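Local coordinates for Ras GTPase-activating-like protein IQGAP2 (Homo sapiens, PDB 4EZA) that probably binds phosphoinositides at membranes through an atypical domain built on a pseudo-C2 fold, at residues T25-H30 / T43-K47; V34-D40 / D98-N103; G60-V64 / K75-I80; L83-Q87 / V104-I108. One frame throughout, in Å; residues are numbered along the deposited sequence.

Interaction 1 of 4, residues T25-H30 / T43-K47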
loop_
_atom_site.group_PDB
_atom_site.type_symbol
_atom_site.label_atom_id
_atom_site.label_comp_id
_atom_site.label_asym_id
_atom_site.label_seq_id
_atom_site.Cartn_x
_atom_site.Cartn_y
_atom_site.Cartn_z
ATOM N N THR A 25 2.277 9.012 -3.529
ATOM C CA THR A 25 1.956 9.671 -2.259
ATOM C C THR A 25 0.681 9.074 -1.688
ATOM O O THR A 25 -0.169 8.509 -2.432
ATOM C CB THR A 25 1.737 11.192 -2.377
ATOM O OG1 THR A 25 0.556 11.439 -3.148
ATOM C CG2 THR A 25 2.950 11.878 -3.016
ATOM N N ALA A 26 0.519 9.210 -0.372
ATOM C CA ALA A 26 -0.719 8.771 0.265
ATOM C C ALA A 26 -1.898 9.567 -0.270
ATOM O O ALA A 26 -3.002 9.024 -0.424
ATOM C CB ALA A 26 -0.607 8.900 1.754
ATOM N N ALA A 27 -1.675 10.847 -0.564
ATOM C CA ALA A 27 -2.745 11.661 -1.133
ATOM C C ALA A 27 -3.267 11.081 -2.456
ATOM O O ALA A 27 -4.483 10.971 -2.668
ATOM C CB ALA A 27 -2.283 13.099 -1.301
ATOM N N LYS A 28 -2.358 10.684 -3.347
ATOM C CA LYS A 28 -2.739 10.080 -4.619
ATOM C C LYS A 28 -3.463 8.739 -4.415
ATOM O O LYS A 28 -4.520 8.495 -5.043
ATOM C CB LYS A 28 -1.500 9.929 -5.520
ATOM C CG LYS A 28 -1.709 9.156 -6.790
ATOM C CD LYS A 28 -2.688 9.839 -7.732
ATOM C CE LYS A 28 -2.090 11.035 -8.414
ATOM N NZ LYS A 28 -2.993 11.470 -9.509
ATOM N N LEU A 29 -2.940 7.906 -3.518
ATOM C CA LEU A 29 -3.601 6.631 -3.261
ATOM C C LEU A 29 -5.008 6.818 -2.665
ATOM O O LEU A 29 -5.908 6.030 -2.931
ATOM C CB LEU A 29 -2.737 5.736 -2.356
ATOM C CG LEU A 29 -1.423 5.281 -2.994
ATOM C CD1 LEU A 29 -0.864 4.231 -2.078
ATOM C CD2 LEU A 29 -1.618 4.725 -4.398
ATOM N N HIS A 30 -5.178 7.847 -1.835
ATOM C CA HIS A 30 -6.463 8.165 -1.208
ATOM C C HIS A 30 -7.455 8.619 -2.296
ATOM O O HIS A 30 -8.572 8.124 -2.354
ATOM C CB HIS A 30 -6.186 9.260 -0.184
ATOM C CG HIS A 30 -7.306 9.574 0.768
ATOM N ND1 HIS A 30 -8.093 8.629 1.395
ATOM C CD2 HIS A 30 -7.673 10.768 1.289
ATOM C CE1 HIS A 30 -8.932 9.238 2.221
ATOM N NE2 HIS A 30 -8.704 10.533 2.162
ATOM N N THR A 43 -5.669 14.428 7.208
ATOM C CA THR A 43 -5.777 14.166 5.779
ATOM C C THR A 43 -4.973 15.143 4.930
ATOM O O THR A 43 -4.361 14.739 3.940
ATOM C CB THR A 43 -7.243 14.158 5.363
ATOM O OG1 THR A 43 -7.912 13.163 6.137
ATOM C CG2 THR A 43 -7.363 13.811 3.911
ATOM N N ASN A 44 -4.946 16.419 5.332
ATOM C CA ASN A 44 -4.170 17.411 4.606
ATOM C C ASN A 44 -2.656 17.176 4.668
ATOM O O ASN A 44 -1.884 17.873 4.000
ATOM C CB ASN A 44 -4.557 18.860 5.007
ATOM C CG ASN A 44 -4.087 19.255 6.407
ATOM O OD1 ASN A 44 -3.651 18.429 7.212
ATOM N ND2 ASN A 44 -4.207 20.543 6.712
ATOM N N GLN A 45 -2.243 16.183 5.452
ATOM C CA GLN A 45 -0.827 15.822 5.587
ATOM C C GLN A 45 -0.449 14.576 4.773
ATOM O O GLN A 45 0.702 14.121 4.803
ATOM C CB GLN A 45 -0.456 15.653 7.070
ATOM C CG GLN A 45 -0.565 16.950 7.893
ATOM C CD GLN A 45 0.483 17.992 7.513
ATOM O OE1 GLN A 45 1.679 17.709 7.487
ATOM N NE2 GLN A 45 0.028 19.212 7.214
ATOM N N PHE A 46 -1.414 14.039 4.026
ATOM C CA PHE A 46 -1.181 12.813 3.267
ATOM C C PHE A 46 -0.103 12.949 2.186
ATOM O O PHE A 46 0.523 11.962 1.820
ATOM C CB PHE A 46 -2.489 12.303 2.644
ATOM C CG PHE A 46 -3.380 11.534 3.596
ATOM C CD1 PHE A 46 -3.215 11.584 4.979
ATOM C CD2 PHE A 46 -4.423 10.769 3.077
ATOM C CE1 PHE A 46 -4.058 10.875 5.830
ATOM C CE2 PHE A 46 -5.269 10.069 3.908
ATOM C CZ PHE A 46 -5.100 10.130 5.292
ATOM N N LYS A 47 0.108 14.165 1.677
ATOM C CA LYS A 47 1.187 14.430 0.704
ATOM C C LYS A 47 2.576 14.114 1.263
ATOM O O LYS A 47 3.519 13.874 0.498
ATOM C CB LYS A 47 1.139 15.894 0.240
ATOM C CG LYS A 47 1.389 16.893 1.358
ATOM C CD LYS A 47 1.315 18.328 0.899
ATOM C CE LYS A 47 1.459 19.262 2.108
ATOM N NZ LYS A 47 1.178 20.694 1.772
#
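Phe-46 sets the edge of its ring against the face of His-30, an edge-to-face (T-shaped) pair with the centroid of the Phe-46 ring 5.0 Å from that of the His-30 ring and the planes at 64°. The touching atom is Phe-46 CE2, which stands over the centre of the imidazole and lies 3.6 Å from His-30 CD2. A chi1 of -169° carries the His-30 ring away from its own backbone N, toward Phe-46, and a hydrogen bond from ND1 to Leu-35 O fixes the turn of the ring and satisfies that nitrogen.

The backbones also come close beside this pair, because the helix faces the turn with two alanines. Ala-26 CB is 3.3 Å from Phe-46 O, and both Ala-26 CB and Ala-27 CB lie 4.0 Å from Phe-46 CB; the single methyl of alanine suits so close an approach. Here the first turn of helix 26-32 meets a 3-10 turn from the loop between strands 35-38 and 49-55. Thr-25 is the N-cap, and its OG1 accepts from Lys-28 N (3.0 Å), a task suited to a short hydroxyl side chain. Ala-27 N, also in the first turn, makes a weak, bent hydrogen bond to Phe-46 O at 3.4 Å. Phe-46, buried, continues onto Leu-35 and Asp-37 of the neighbouring strand.

Toward solvent the contact thins. Thr-43 offers only its methyl, CG2, 4.0 Å from His-30 NE2, crossing that side chain at about a right angle. At the other end, Lys-47 directs its CB away from the helix and carries its charge outward along an extended chain.

Interaction 2 of 4, residues V34-D40 / D98-N103; sequences VLLDIDD and DKVKVN
Lys-101 is paired with two residues of the other strand, Leu-36 and Asp-37: Leu-36 N gives to Lys-101 O at 2.8 Å, while Lys-101 N gives to Asp-37 O at 3.0 Å. Outside this pair, Asn-103 N bonds Val-34 O, and Asp-39 N reaches Lys-99 O at 2.8 Å. The extra residue makes a classic beta bulge in the antiparallel pairing, within the three-stranded sheet of this pseudo-C2 domain.

The apolar face carries Leu-35, Ile-38, Val-100 and Val-102, and there Leu-35 and Val-100 pack on Phe-51 of the other sheet; beta-branched valine and isoleucine suit the extended backbone of a strand. Val-100 CG1 lies 4.0 Å from Leu-35 CD1, the two side chains crossing at about a right angle, and Val-100 CG2 lies 4.1 Å from Ile-38 CG1, these two side by side.

Polar contacts gather at the exposed end. Lys-99 brings CD to 3.4 Å from Asp-39 O, and the bend at chi3 (-79°) then turns CE and NZ off the chain's line; NZ reaches that oxygen through one water and Asp-40 OD2 through another. Asp-39 OD2 forms a salt bridge with Lys-95. Replacing Asp-39 by an alanine takes away the carboxylate, and the Lys-95 ammonium is likely to be left without its mate.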
loop_
_atom_site.group_PDB
_atom_site.type_symbol
_atom_site.label_atom_id
_atom_site.label_comp_id
_atom_site.label_asym_id
_atom_site.label_seq_id
_atom_site.Cartn_x
_atom_site.Cartn_y
_atom_site.Cartn_z
ATOM N N VAL A 34 -7.327 3.441 -3.308
ATOM C CA VAL A 34 -6.454 2.398 -2.796
ATOM C C VAL A 34 -6.261 2.552 -1.290
ATOM O O VAL A 34 -6.240 1.559 -0.551
ATOM C CB VAL A 34 -5.051 2.434 -3.481
ATOM C CG1 VAL A 34 -4.083 1.416 -2.830
ATOM C CG2 VAL A 34 -5.167 2.166 -4.940
ATOM N N LEU A 35 -6.116 3.795 -0.848
ATOM C CA LEU A 35 -5.883 4.063 0.557
ATOM C C LEU A 35 -7.165 4.609 1.159
ATOM O O LEU A 35 -7.771 5.567 0.622
ATOM C CB LEU A 35 -4.734 5.056 0.714
ATOM C CG LEU A 35 -4.286 5.380 2.129
ATOM C CD1 LEU A 35 -2.755 5.505 2.157
ATOM C CD2 LEU A 35 -4.917 6.625 2.571
ATOM N N LEU A 36 -7.561 4.046 2.295
ATOM C CA LEU A 36 -8.721 4.542 3.040
ATOM C C LEU A 36 -8.345 5.611 4.075
ATOM O O LEU A 36 -8.973 6.675 4.134
ATOM C CB LEU A 36 -9.487 3.395 3.726
ATOM C CG LEU A 36 -10.358 2.513 2.824
ATOM C CD1 LEU A 36 -9.488 1.597 1.961
ATOM C CD2 LEU A 36 -11.339 1.715 3.643
ATOM N N ASP A 37 -7.341 5.324 4.900
ATOM C CA ASP A 37 -6.960 6.265 5.952
ATOM C C ASP A 37 -5.619 5.896 6.545
ATOM O O ASP A 37 -5.145 4.769 6.395
ATOM C CB ASP A 37 -8.028 6.281 7.052
ATOM C CG ASP A 37 -8.031 7.574 7.874
ATOM O OD1 ASP A 37 -7.315 8.554 7.562
ATOM O OD2 ASP A 37 -8.784 7.610 8.872
ATOM N N ILE A 38 -5.004 6.877 7.204
ATOM C CA ILE A 38 -3.786 6.679 7.989
ATOM C C ILE A 38 -4.093 7.201 9.393
ATOM O O ILE A 38 -4.398 8.388 9.561
ATOM C CB ILE A 38 -2.573 7.426 7.416
ATOM C CG1 ILE A 38 -2.240 6.935 6.001
ATOM C CG2 ILE A 38 -1.349 7.221 8.348
ATOM C CD1 ILE A 38 -1.214 7.767 5.267
ATOM N N ASP A 39 -4.044 6.295 10.370
ATOM C CA ASP A 39 -4.395 6.636 11.748
ATOM C C ASP A 39 -3.453 7.714 12.237
ATOM O O ASP A 39 -2.244 7.671 11.947
ATOM C CB ASP A 39 -4.264 5.416 12.669
ATOM C CG ASP A 39 -5.197 4.272 12.295
ATOM O OD1 ASP A 39 -6.295 4.520 11.760
ATOM O OD2 ASP A 39 -4.827 3.104 12.580
ATOM N N ASP A 40 -4.015 8.679 12.971
ATOM C CA ASP A 40 -3.264 9.758 13.626
ATOM C C ASP A 40 -2.677 10.808 12.688
ATOM O O ASP A 40 -2.014 11.736 13.151
ATOM C CB ASP A 40 -2.167 9.183 14.543
ATOM C CG ASP A 40 -2.736 8.393 15.701
ATOM O OD1 ASP A 40 -3.825 8.772 16.186
ATOM O OD2 ASP A 40 -2.084 7.415 16.145
ATOM N N ASP A 98 0.517 -0.849 10.285
ATOM C CA ASP A 98 -0.243 -0.731 11.528
ATOM C C ASP A 98 -1.308 0.366 11.467
ATOM O O ASP A 98 -2.410 0.178 11.961
ATOM C CB ASP A 98 0.694 -0.501 12.725
ATOM C CG ASP A 98 1.097 -1.803 13.421
ATOM O OD1 ASP A 98 0.523 -2.877 13.111
ATOM O OD2 ASP A 98 1.988 -1.745 14.306
ATOM N N LYS A 99 -0.972 1.486 10.834
ATOM C CA LYS A 99 -1.849 2.653 10.783
ATOM C C LYS A 99 -2.442 2.898 9.391
ATOM O O LYS A 99 -3.166 3.867 9.205
ATOM C CB LYS A 99 -1.085 3.905 11.227
ATOM C CG LYS A 99 -0.565 3.898 12.691
ATOM C CD LYS A 99 -0.147 5.299 13.206
ATOM C CE LYS A 99 1.250 5.765 12.706
ATOM N NZ LYS A 99 1.888 6.882 13.526
ATOM N N VAL A 100 -2.148 2.035 8.426
ATOM C CA VAL A 100 -2.507 2.330 7.040
ATOM C C VAL A 100 -3.507 1.326 6.510
ATOM O O VAL A 100 -3.168 0.158 6.313
ATOM C CB VAL A 100 -1.262 2.345 6.131
ATOM C CG1 VAL A 100 -1.656 2.642 4.706
ATOM C CG2 VAL A 100 -0.241 3.407 6.618
ATOM N N LYS A 101 -4.741 1.785 6.273
ATOM C CA LYS A 101 -5.808 0.929 5.766
ATOM C C LYS A 101 -5.940 1.081 4.265
ATOM O O LYS A 101 -6.058 2.204 3.765
ATOM C CB LYS A 101 -7.126 1.271 6.449
ATOM C CG LYS A 101 -8.202 0.247 6.233
ATOM C CD LYS A 101 -9.400 0.627 7.102
ATOM C CE LYS A 101 -10.581 -0.296 6.882
ATOM N NZ LYS A 101 -11.875 0.363 7.285
ATOM N N VAL A 102 -5.961 -0.050 3.567
ATOM C CA VAL A 102 -6.014 -0.093 2.101
ATOM C C VAL A 102 -7.101 -1.012 1.581
ATOM O O VAL A 102 -7.567 -1.926 2.277
ATOM C CB VAL A 102 -4.657 -0.484 1.430
ATOM C CG1 VAL A 102 -3.548 0.501 1.819
ATOM C CG2 VAL A 102 -4.270 -1.920 1.756
ATOM N N ASN A 103 -7.520 -0.763 0.346
ATOM C CA ASN A 103 -8.499 -1.611 -0.346
ATOM C C ASN A 103 -7.767 -2.738 -1.094
ATOM O O ASN A 103 -6.892 -2.465 -1.920
ATOM C CB ASN A 103 -9.344 -0.735 -1.281
ATOM C CG ASN A 103 -10.359 -1.546 -2.067
ATOM O OD1 ASN A 103 -10.013 -2.237 -3.030
ATOM N ND2 ASN A 103 -11.619 -1.527 -1.618
HETATM O O HOH W 1 0.583 9.181 11.742
HETATM O O HOH W 2 -6.288 3.407 9.137
HETATM O O HOH W 3 0.796 7.752 16.218
#

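Interaction 3 of 4, residues G60-V64 / K75-I80; sequences GIFDV and KVQLNI
The aliphatic stem of Lys-75 passes obliquely across the Asp-63 carboxylate, with CG 3.3 Å from Asp-63 OD1; its ammonium leads away, and the carboxylate forms a salt bridge with Arg-65 instead. Val-76 faces Val-64 in a hydrogen-bonded pair, with Val-64 N to Val-76 O and Val-76 N to Val-64 O both 2.9 Å. Val-76 CG1, set between backbone N and carbonyl carbon (chi1 69°), comes 3.9 Å from Val-64 CB, and both beta-branched residues pack onto Phe-97.

Gln-77 turns to the opposite face, where an extended chain ending in a polar amide suits the exposure; NE2 lies 3.9 Å from Ile-61 CG2. These strands are the two arms of an antiparallel beta hairpin, and 71-79 is an outermost strand of the four-stranded sheet in the pseudo-C2 domain.

Leu-78 returns to the inner face opposite Phe-62, the pair joined by Phe-62 N to Leu-78 O and Leu-78 N to Phe-62 O, both 2.8 Å. Its CD1 meets Val-64 CG2 at 4.0 Å and continues onto Leu-107 of the final helix. Asn-79, across from Ile-61, serves as N-cap of helix 80-88, its OD1 accepting from Gln-81 N. Ile-80 N then gives a nearly straight bond to Gly-60 O (2.9 Å, 174° at the hydrogen), while Ile-80 CG2 presses 3.7 Å from Gly-60 CA, where a CB would be crowded; at phi 118° it would also jam against the carbonyl O of the residue before.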
loop_
_atom_site.group_PDB
_atom_site.type_symbol
_atom_site.label_atom_id
_atom_site.label_comp_id
_atom_site.label_asym_id
_atom_site.label_seq_id
_atom_site.Cartn_x
_atom_site.Cartn_y
_atom_site.Cartn_z
ATOM N N GLY A 60 5.899 -12.273 -7.780
ATOM C CA GLY A 60 4.647 -12.462 -7.062
ATOM C C GLY A 60 4.766 -11.946 -5.641
ATOM O O GLY A 60 3.771 -11.892 -4.924
ATOM N N ILE A 61 5.972 -11.579 -5.222
ATOM C CA ILE A 61 6.156 -10.943 -3.910
ATOM C C ILE A 61 6.608 -9.498 -4.097
ATOM O O ILE A 61 7.568 -9.230 -4.826
ATOM C CB ILE A 61 7.120 -11.732 -2.985
ATOM C CG1 ILE A 61 6.511 -13.116 -2.681
ATOM C CG2 ILE A 61 7.393 -10.945 -1.672
ATOM C CD1 ILE A 61 7.398 -14.019 -1.893
ATOM N N PHE A 62 5.904 -8.573 -3.447
ATOM C CA PHE A 62 6.201 -7.146 -3.575
ATOM C C PHE A 62 6.687 -6.583 -2.266
ATOM O O PHE A 62 6.223 -6.975 -1.207
ATOM C CB PHE A 62 4.964 -6.379 -4.043
ATOM C CG PHE A 62 4.509 -6.769 -5.417
ATOM C CD1 PHE A 62 4.996 -6.104 -6.533
ATOM C CD2 PHE A 62 3.592 -7.795 -5.578
ATOM C CE1 PHE A 62 4.569 -6.468 -7.811
ATOM C CE2 PHE A 62 3.161 -8.174 -6.841
ATOM C CZ PHE A 62 3.656 -7.512 -7.960
ATOM N N ASP A 63 7.611 -5.640 -2.361
ATOM C CA ASP A 63 8.218 -5.004 -1.216
ATOM C C ASP A 63 7.622 -3.600 -1.193
ATOM O O ASP A 63 7.824 -2.844 -2.141
ATOM C CB ASP A 63 9.738 -4.972 -1.477
ATOM C CG ASP A 63 10.557 -4.548 -0.293
ATOM O OD1 ASP A 63 10.021 -4.034 0.709
ATOM O OD2 ASP A 63 11.794 -4.714 -0.398
ATOM N N VAL A 64 6.853 -3.268 -0.158
ATOM C CA VAL A 64 6.259 -1.938 -0.040
ATOM C C VAL A 64 6.875 -1.204 1.136
ATOM O O VAL A 64 6.842 -1.692 2.264
ATOM C CB VAL A 64 4.711 -1.967 0.126
ATOM C CG1 VAL A 64 4.147 -0.546 0.265
ATOM C CG2 VAL A 64 4.063 -2.709 -1.040
ATOM N N LYS A 75 8.287 -1.322 6.458
ATOM C CA LYS A 75 8.435 -2.103 5.237
ATOM C C LYS A 75 7.584 -3.366 5.398
ATOM O O LYS A 75 7.547 -3.949 6.478
ATOM C CB LYS A 75 9.907 -2.481 5.083
ATOM C CG LYS A 75 10.278 -3.425 3.956
ATOM C CD LYS A 75 11.684 -4.051 4.155
ATOM C CE LYS A 75 12.696 -3.160 4.862
ATOM N NZ LYS A 75 14.013 -3.838 5.070
ATOM N N VAL A 76 6.906 -3.772 4.331
ATOM C CA VAL A 76 6.079 -4.983 4.346
ATOM C C VAL A 76 6.247 -5.735 3.027
ATOM O O VAL A 76 6.410 -5.126 1.973
ATOM C CB VAL A 76 4.575 -4.673 4.628
ATOM C CG1 VAL A 76 3.933 -3.938 3.455
ATOM C CG2 VAL A 76 3.792 -5.951 4.963
ATOM N N GLN A 77 6.240 -7.060 3.091
ATOM C CA GLN A 77 6.220 -7.867 1.880
ATOM C C GLN A 77 4.834 -8.431 1.683
ATOM O O GLN A 77 4.232 -8.975 2.614
ATOM C CB GLN A 77 7.302 -8.950 1.925
ATOM C CG GLN A 77 8.707 -8.337 1.813
ATOM C CD GLN A 77 9.805 -9.318 1.435
ATOM O OE1 GLN A 77 10.904 -8.902 1.058
ATOM N NE2 GLN A 77 9.526 -10.609 1.535
ATOM N N LEU A 78 4.337 -8.285 0.460
ATOM C CA LEU A 78 3.011 -8.766 0.091
ATOM C C LEU A 78 3.092 -9.813 -0.998
ATOM O O LEU A 78 3.754 -9.613 -2.022
ATOM C CB LEU A 78 2.119 -7.604 -0.376
ATOM C CG LEU A 78 1.973 -6.450 0.621
ATOM C CD1 LEU A 78 1.185 -5.354 -0.048
ATOM C CD2 LEU A 78 1.263 -6.917 1.928
ATOM N N ASN A 79 2.371 -10.899 -0.781
ATOM C CA ASN A 79 2.338 -12.039 -1.665
ATOM C C ASN A 79 1.036 -11.995 -2.452
ATOM O O ASN A 79 -0.049 -11.986 -1.883
ATOM C CB ASN A 79 2.419 -13.296 -0.775
ATOM C CG ASN A 79 2.390 -14.600 -1.546
ATOM O OD1 ASN A 79 1.702 -14.743 -2.553
ATOM N ND2 ASN A 79 3.133 -15.577 -1.052
ATOM N N ILE A 80 1.140 -11.982 -3.778
ATOM C CA ILE A 80 -0.053 -11.925 -4.637
ATOM C C ILE A 80 -1.067 -13.045 -4.381
ATOM O O ILE A 80 -2.287 -12.805 -4.471
ATOM C CB ILE A 80 0.363 -11.905 -6.144
ATOM C CG1 ILE A 80 -0.817 -11.544 -7.077
ATOM C CG2 ILE A 80 1.036 -13.251 -6.578
ATOM C CD1 ILE A 80 -1.516 -10.292 -6.752
#

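Interaction 4 of 4, residues L83-Q87 / V104-I108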
loop_
_atom_site.group_PDB
_atom_site.type_symbol
_atom_site.label_atom_id
_atom_site.label_comp_id
_atom_site.label_asym_id
_atom_site.label_seq_id
_atom_site.Cartn_x
_atom_site.Cartn_y
_atom_site.Cartn_z
ATOM N N LEU A 83 -3.072 -12.088 -1.299
ATOM C CA LEU A 83 -4.030 -11.036 -1.627
ATOM C C LEU A 83 -5.204 -11.571 -2.421
ATOM O O LEU A 83 -6.349 -11.212 -2.156
ATOM C CB LEU A 83 -3.340 -9.925 -2.412
ATOM C CG LEU A 83 -2.261 -9.153 -1.636
ATOM C CD1 LEU A 83 -1.674 -8.070 -2.559
ATOM C CD2 LEU A 83 -2.755 -8.540 -0.321
ATOM N N LEU A 84 -4.928 -12.459 -3.373
ATOM C CA LEU A 84 -6.032 -13.069 -4.114
ATOM C C LEU A 84 -6.943 -13.913 -3.225
ATOM O O LEU A 84 -8.161 -13.928 -3.405
ATOM C CB LEU A 84 -5.529 -13.891 -5.292
ATOM C CG LEU A 84 -5.017 -13.056 -6.457
ATOM C CD1 LEU A 84 -4.267 -13.975 -7.402
ATOM C CD2 LEU A 84 -6.171 -12.388 -7.172
ATOM N N GLN A 85 -6.346 -14.607 -2.259
ATOM C CA GLN A 85 -7.123 -15.406 -1.329
ATOM C C GLN A 85 -8.052 -14.503 -0.525
ATOM O O GLN A 85 -9.237 -14.826 -0.359
ATOM C CB GLN A 85 -6.220 -16.209 -0.403
ATOM C CG GLN A 85 -7.029 -17.142 0.460
ATOM C CD GLN A 85 -6.240 -17.757 1.565
ATOM O OE1 GLN A 85 -5.124 -18.235 1.356
ATOM N NE2 GLN A 85 -6.824 -17.770 2.768
ATOM N N MET A 86 -7.526 -13.370 -0.058
ATOM C CA MET A 86 -8.355 -12.394 0.659
ATOM C C MET A 86 -9.541 -11.991 -0.196
ATOM O O MET A 86 -10.681 -11.966 0.290
ATOM C CB MET A 86 -7.548 -11.145 0.986
ATOM C CG MET A 86 -6.521 -11.392 2.032
ATOM S SD MET A 86 -5.648 -9.857 2.383
ATOM C CE MET A 86 -4.270 -10.540 3.289
ATOM N N GLN A 87 -9.272 -11.685 -1.466
ATOM C CA GLN A 87 -10.310 -11.265 -2.410
ATOM C C GLN A 87 -11.382 -12.345 -2.552
ATOM O O GLN A 87 -12.575 -12.056 -2.465
ATOM C CB GLN A 87 -9.673 -10.922 -3.756
ATOM C CG GLN A 87 -10.684 -10.681 -4.869
ATOM C CD GLN A 87 -10.036 -10.628 -6.229
ATOM O OE1 GLN A 87 -10.075 -11.606 -6.987
ATOM N NE2 GLN A 87 -9.432 -9.499 -6.549
ATOM N N VAL A 104 -8.135 -3.989 -0.802
ATOM C CA VAL A 104 -7.467 -5.174 -1.368
ATOM C C VAL A 104 -7.527 -5.212 -2.892
ATOM O O VAL A 104 -6.484 -5.333 -3.562
ATOM C CB VAL A 104 -8.027 -6.488 -0.743
ATOM C CG1 VAL A 104 -7.477 -7.720 -1.471
ATOM C CG2 VAL A 104 -7.689 -6.556 0.737
ATOM N N ASN A 105 -8.728 -5.073 -3.451
ATOM C CA ASN A 105 -8.874 -5.151 -4.902
ATOM C C ASN A 105 -8.040 -4.113 -5.612
ATOM O O ASN A 105 -7.363 -4.426 -6.593
ATOM C CB ASN A 105 -10.340 -5.070 -5.335
ATOM C CG ASN A 105 -11.082 -6.389 -5.115
ATOM O OD1 ASN A 105 -10.496 -7.403 -4.691
ATOM N ND2 ASN A 105 -12.373 -6.386 -5.416
ATOM N N LEU A 106 -8.085 -2.878 -5.121
ATOM C CA LEU A 106 -7.350 -1.810 -5.779
ATOM C C LEU A 106 -5.849 -1.903 -5.527
ATOM O O LEU A 106 -5.064 -1.494 -6.385
ATOM C CB LEU A 106 -7.905 -0.439 -5.388
ATOM C CG LEU A 106 -9.358 -0.258 -5.831
ATOM C CD1 LEU A 106 -9.819 1.096 -5.325
ATOM C CD2 LEU A 106 -9.516 -0.317 -7.351
ATOM N N LEU A 107 -5.463 -2.472 -4.382
ATOM C CA LEU A 107 -4.053 -2.754 -4.121
ATOM C C LEU A 107 -3.523 -3.797 -5.107
ATOM O O LEU A 107 -2.440 -3.629 -5.644
ATOM C CB LEU A 107 -3.850 -3.195 -2.681
ATOM C CG LEU A 107 -2.397 -3.502 -2.325
ATOM C CD1 LEU A 107 -1.527 -2.264 -2.404
ATOM C CD2 LEU A 107 -2.414 -4.143 -0.948
ATOM N N ILE A 108 -4.292 -4.859 -5.362
ATOM C CA ILE A 108 -3.875 -5.884 -6.323
ATOM C C ILE A 108 -3.608 -5.228 -7.680
ATOM O O ILE A 108 -2.557 -5.469 -8.308
ATOM C CB ILE A 108 -4.919 -6.999 -6.418
ATOM C CG1 ILE A 108 -4.956 -7.810 -5.123
ATOM C CG2 ILE A 108 -4.584 -7.936 -7.597
ATOM C CD1 ILE A 108 -6.176 -8.684 -4.993
#
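Gln-87 and Asn-105 meet because their first torsions carry the two amides across the helix gap: Gln-87 places CG opposite its backbone N (chi1 171°) and stays extended, whereas Asn-105 CG lies beside the backbone N. They join a helix pair in the pseudo-C2 domain, segments 83-87 and 104-108, whose axes approach to 9.8 Å with N-to-C directions 146° apart, roughly antiparallel.

Gln-87 NE2 donates to Asn-105 OD1 at 3.0 Å, but the donor stands well above the carbonyl plane instead of on a lone pair. The amides are turned almost perpendicular, 85° between planes, so one bond rather than a paired exchange links them. The long reach of Gln-87 suits this partly exposed border, and its NE2 also lies 3.7 Å from Ile-108 CD1. With Gln-87 cut back to an alanine, Asn-105 OD1 would probably lose this donor and Ile-108 CD1 its cover on that side.

Deeper in, branched aliphatic residues fill the interface. Leu-83 and Ile-108 overlap along their lengths, each running counter to the other, with Leu-83 CB 3.8 Å from Ile-108 CG1, while Leu-83 CD1 reaches Leu-107 CD2 at 4.3 Å. Leu-83, Met-86 and Val-104 all rest on Met-94 of strand 93-97, and the unbranched, pliable chain of Met-86 fits beside the valine, SD 4.2 Å from Val-104 CG2. The other branch of Val-104, CG1, sits 3.7 Å from Leu-83 O, the carbonyl oxygen that accepts from Gln-87 N.

In the fold
Interactions 2 and 3 are sheet pairings held chiefly by main-chain hydrogen bonds, one in each sheet of the domain, their centres about 17 Å apart on opposite sides of the chain centre. Interactions 1 and 4 rely on side chains: an aromatic pair with small alanines in the first, aliphatic packing edged by a hydrogen bond between two side-chain amides in the second. Interaction 3 is a surface contact; the others are partly buried, and interaction 2 has its centre nearest that of the chain. Helix 26-32 leads into strand 35-38, joining interactions 1 and 2, and strand 100-103 runs straight into helix 104-112, joining interactions 2 and 4. Leu-107 of interaction 4 touches both Val-102 and Leu-78, bridging the two sheets.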